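Local coordinates for foldase protein PrsA (Streptococcus pneumoniae, PDB 5TVL) that probably assists the folding of secreted proteins outside the cell after their translocation, as a lipoprotein, and probably acts as a peptidyl-prolyl cis-trans isomerase, at residues T35-Y44 against I248-I258. Numbering follows the deposited sequence.
Sequences TIQKVFEKQY and IIGKELQAANI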
loop_
_atom_site.group_PDB
_atom_site.type_symbol
_atom_site.label_atom_id
_atom_site.label_comp_id
_atom_site.label_asym_id
_atom_site.label_seq_id
_atom_site.Cartn_x
_atom_site.Cartn_y
_atom_site.Cartn_z
ATOM N N THR A 35 -3.919 8.339 25.824
ATOM C CA THR A 35 -3.981 9.778 25.536
ATOM C C THR A 35 -4.707 10.076 24.224
ATOM O O THR A 35 -5.570 10.954 24.174
ATOM C CB THR A 35 -2.573 10.400 25.495
ATOM O OG1 THR A 35 -1.901 10.115 26.728
ATOM C CG2 THR A 35 -2.645 11.909 25.311
ATOM N N ILE A 36 -4.348 9.340 23.177
ATOM C CA ILE A 36 -5.012 9.442 21.875
ATOM C C ILE A 36 -6.509 9.143 22.021
ATOM O O ILE A 36 -7.336 9.890 21.494
ATOM C CB ILE A 36 -4.348 8.515 20.818
ATOM C CG1 ILE A 36 -2.955 9.049 20.457
ATOM C CG2 ILE A 36 -5.202 8.400 19.557
ATOM C CD1 ILE A 36 -2.061 8.042 19.768
ATOM N N GLN A 37 -6.854 8.080 22.753
ATOM C CA GLN A 37 -8.260 7.721 22.980
ATOM C C GLN A 37 -9.070 8.856 23.592
ATOM O O GLN A 37 -10.160 9.156 23.109
ATOM C CB GLN A 37 -8.390 6.482 23.871
ATOM C CG GLN A 37 -9.808 6.249 24.387
ATOM C CD GLN A 37 -10.052 4.841 24.869
ATOM O OE1 GLN A 37 -11.115 4.274 24.618
ATOM N NE2 GLN A 37 -9.079 4.270 25.572
ATOM N N LYS A 38 -8.546 9.459 24.661
ATOM C CA LYS A 38 -9.257 10.530 25.386
ATOM C C LYS A 38 -9.494 11.793 24.549
ATOM O O LYS A 38 -10.575 12.387 24.611
ATOM C CB LYS A 38 -8.529 10.907 26.683
ATOM C CG LYS A 38 -8.827 9.985 27.855
ATOM C CD LYS A 38 -8.361 10.600 29.164
ATOM C CE LYS A 38 -8.659 9.692 30.346
ATOM N NZ LYS A 38 -10.109 9.643 30.684
ATOM N N VAL A 39 -8.485 12.194 23.779
ATOM C CA VAL A 39 -8.583 13.388 22.936
ATOM C C VAL A 39 -9.561 13.162 21.776
ATOM O O VAL A 39 -10.404 14.020 21.504
ATOM C CB VAL A 39 -7.192 13.833 22.415
ATOM C CG1 VAL A 39 -7.313 14.953 21.388
ATOM C CG2 VAL A 39 -6.311 14.282 23.573
ATOM N N PHE A 40 -9.443 12.018 21.104
ATOM C CA PHE A 40 -10.304 11.701 19.956
ATOM C C PHE A 40 -11.746 11.384 20.351
ATOM O O PHE A 40 -12.656 11.556 19.536
ATOM C CB PHE A 40 -9.703 10.584 19.083
ATOM C CG PHE A 40 -8.703 11.089 18.076
ATOM C CD1 PHE A 40 -7.400 11.399 18.459
ATOM C CD2 PHE A 40 -9.071 11.286 16.746
ATOM C CE1 PHE A 40 -6.482 11.877 17.533
ATOM C CE2 PHE A 40 -8.157 11.766 15.819
ATOM C CZ PHE A 40 -6.863 12.062 16.211
ATOM N N GLU A 41 -11.957 10.946 21.593
ATOM C CA GLU A 41 -13.309 10.790 22.137
ATOM C C GLU A 41 -13.960 12.150 22.408
ATOM O O GLU A 41 -15.124 12.358 22.072
ATOM C CB GLU A 41 -13.284 9.957 23.421
ATOM C CG GLU A 41 -14.653 9.499 23.907
ATOM C CD GLU A 41 -15.364 8.605 22.905
ATOM O OE1 GLU A 41 -14.705 7.710 22.324
ATOM O OE2 GLU A 41 -16.580 8.800 22.698
ATOM N N LYS A 42 -13.205 13.065 23.016
ATOM C CA LYS A 42 -13.695 14.416 23.327
ATOM C C LYS A 42 -14.122 15.164 22.061
ATOM O O LYS A 42 -15.178 15.793 22.036
ATOM C CB LYS A 42 -12.622 15.223 24.077
ATOM C CG LYS A 42 -13.121 16.488 24.765
ATOM C CD LYS A 42 -13.882 16.175 26.048
ATOM C CE LYS A 42 -14.581 17.405 26.617
ATOM N NZ LYS A 42 -13.627 18.410 27.161
ATOM N N GLN A 43 -13.307 15.074 21.011
ATOM C CA GLN A 43 -13.569 15.782 19.753
ATOM C C GLN A 43 -14.657 15.125 18.912
ATOM O O GLN A 43 -15.677 15.747 18.629
ATOM C CB GLN A 43 -12.285 15.901 18.925
ATOM C CG GLN A 43 -11.240 16.815 19.546
ATOM C CD GLN A 43 -11.658 18.277 19.575
ATOM O OE1 GLN A 43 -12.524 18.710 18.807
ATOM N NE2 GLN A 43 -11.044 19.049 20.467
ATOM N N TYR A 44 -14.436 13.869 18.532
ATOM C CA TYR A 44 -15.259 13.197 17.520
ATOM C C TYR A 44 -16.188 12.093 18.051
ATOM O O TYR A 44 -16.905 11.474 17.266
ATOM C CB TYR A 44 -14.343 12.607 16.446
ATOM C CG TYR A 44 -13.366 13.600 15.850
ATOM C CD1 TYR A 44 -13.748 14.447 14.812
ATOM C CD2 TYR A 44 -12.053 13.691 16.321
ATOM C CE1 TYR A 44 -12.856 15.358 14.262
ATOM C CE2 TYR A 44 -11.153 14.599 15.778
ATOM C CZ TYR A 44 -11.559 15.432 14.747
ATOM O OH TYR A 44 -10.681 16.336 14.191
ATOM N N ILE A 248 -2.212 14.137 11.633
ATOM C CA ILE A 248 -3.538 14.487 12.166
ATOM C C ILE A 248 -3.603 14.183 13.667
ATOM O O ILE A 248 -4.069 15.014 14.447
ATOM C CB ILE A 248 -4.695 13.757 11.424
ATOM C CG1 ILE A 248 -4.722 14.117 9.927
ATOM C CG2 ILE A 248 -6.047 14.078 12.056
ATOM C CD1 ILE A 248 -4.804 15.599 9.607
ATOM N N ILE A 249 -3.131 13.001 14.060
ATOM C CA ILE A 249 -3.042 12.629 15.479
ATOM C C ILE A 249 -2.211 13.679 16.223
ATOM O O ILE A 249 -2.645 14.199 17.254
ATOM C CB ILE A 249 -2.458 11.202 15.669
ATOM C CG1 ILE A 249 -3.469 10.153 15.184
ATOM C CG2 ILE A 249 -2.109 10.933 17.133
ATOM C CD1 ILE A 249 -2.898 8.758 15.010
ATOM N N GLY A 250 -1.042 13.997 15.667
ATOM C CA GLY A 250 -0.152 15.026 16.214
ATOM C C GLY A 250 -0.780 16.407 16.317
ATOM O O GLY A 250 -0.573 17.109 17.307
ATOM N N LYS A 251 -1.545 16.791 15.294
ATOM C CA LYS A 251 -2.299 18.050 15.307
ATOM C C LYS A 251 -3.357 18.042 16.402
ATOM O O LYS A 251 -3.462 18.993 17.173
ATOM C CB LYS A 251 -2.966 18.319 13.949
ATOM C CG LYS A 251 -2.000 18.749 12.855
ATOM C CD LYS A 251 -1.632 20.222 12.948
ATOM C CE LYS A 251 -0.694 20.622 11.818
ATOM N NZ LYS A 251 -0.402 22.082 11.812
ATOM N N GLU A 252 -4.124 16.959 16.468
ATOM C CA GLU A 252 -5.198 16.828 17.457
ATOM C C GLU A 252 -4.665 16.787 18.899
ATOM O O GLU A 252 -5.265 17.383 19.798
ATOM C CB GLU A 252 -6.069 15.595 17.160
ATOM C CG GLU A 252 -7.493 15.708 17.680
ATOM C CD GLU A 252 -8.265 16.836 17.018
ATOM O OE1 GLU A 252 -8.649 16.693 15.839
ATOM O OE2 GLU A 252 -8.474 17.877 17.679
ATOM N N LEU A 253 -3.541 16.100 19.108
ATOM C CA LEU A 253 -2.873 16.076 20.418
ATOM C C LEU A 253 -2.311 17.452 20.802
ATOM O O LEU A 253 -2.401 17.850 21.963
ATOM C CB LEU A 253 -1.768 15.012 20.447
ATOM C CG LEU A 253 -2.241 13.555 20.365
ATOM C CD1 LEU A 253 -1.112 12.638 19.924
ATOM C CD2 LEU A 253 -2.812 13.073 21.688
ATOM N N GLN A 254 -1.740 18.167 19.832
ATOM C CA GLN A 254 -1.296 19.563 20.030
ATOM C C GLN A 254 -2.440 20.508 20.413
ATOM O O GLN A 254 -2.237 21.438 21.197
ATOM C CB GLN A 254 -0.597 20.111 18.774
ATOM C CG GLN A 254 0.843 19.649 18.590
ATOM C CD GLN A 254 1.362 19.881 17.178
ATOM O OE1 GLN A 254 0.913 20.789 16.475
ATOM N NE2 GLN A 254 2.315 19.057 16.758
ATOM N N ALA A 255 -3.623 20.270 19.844
ATOM C CA ALA A 255 -4.827 21.058 20.144
ATOM C C ALA A 255 -5.355 20.826 21.564
ATOM O O ALA A 255 -5.944 21.729 22.161
ATOM C CB ALA A 255 -5.921 20.760 19.126
ATOM N N ALA A 256 -5.148 19.620 22.092
ATOM C CA ALA A 256 -5.528 19.287 23.471
ATOM C C ALA A 256 -4.657 19.966 24.539
ATOM O O ALA A 256 -5.057 20.013 25.705
ATOM C CB ALA A 256 -5.507 17.777 23.671
ATOM N N ASN A 257 -3.479 20.467 24.149
ATOM C CA ASN A 257 -2.518 21.094 25.065
ATOM C C ASN A 257 -2.172 20.130 26.201
ATOM O O ASN A 257 -2.571 20.317 27.355
ATOM C CB ASN A 257 -3.029 22.445 25.592
ATOM C CG ASN A 257 -1.961 23.215 26.363
ATOM O OD1 ASN A 257 -0.840 23.388 25.883
ATOM N ND2 ASN A 257 -2.302 23.675 27.565
ATOM N N ILE A 258 -1.435 19.086 25.835
ATOM C CA ILE A 258 -1.110 17.988 26.736
ATOM C C ILE A 258 0.177 18.306 27.497
ATOM O O ILE A 258 1.196 18.623 26.883
ATOM C CB ILE A 258 -0.959 16.659 25.956
ATOM C CG1 ILE A 258 -2.273 16.312 25.247
ATOM C CG2 ILE A 258 -0.557 15.523 26.893
ATOM C CD1 ILE A 258 -2.117 15.307 24.132
#
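E252 is a knob from helix 242-255 that fits into a hole formed by V39, F40, Q43 and Y44 of helix 25-44. E252 CG lies over one face of the F40 ring, offset toward the rim, in a CH-pi contact 4.2 Å from the ring centroid. CG stands anti to the backbone N (chi1 -154°), and a bend at chi2 turns the carboxylate toward Y44. The carboxylate plane is nearly perpendicular to the F40 ring. Y44 OH donates a hydrogen bond to E252 OE1 (2.6 Å). It arrives on the syn side, 31° out of the carboxylate plane. This bond should help fix the rotation of the acid group and would probably favour its ionised form. The edge of the F40 ring meets the other helix at I249 CA.

The apolar part is the tightly packed side. The two methyls of V39 divide: CG1 rests on E252 O and CG2 touches A256 CB at 3.6 Å. I36 and I249 cross at about a right angle, with I36 CD1 3.9 Å from I249 CG2. T35 CG2 meets I258 CD1 tip to tip at 3.6 Å, with L253 CD2 close by. T35 OG1 bonds back to L31 O in its own helix. I12 of a second subunit packs on T35, and I5 of that subunit on I258.

The Q43 side is looser and open to solvent. Q43 CG approaches E252 OE2 at 3.5 Å, but its amide makes no hydrogen bond to the carboxylate.

Helix 79-102 touches Y44 and I248. The axes of the two short helix segments cross at 79° and come within 9.9 Å. The arrangement is a steep helix crossing with a single knob-into-hole, E252. It is consistent with the helical foldase domain of PrsA proteins, which N- and C-terminal helices build together while the parvulin-type domain is inserted between them.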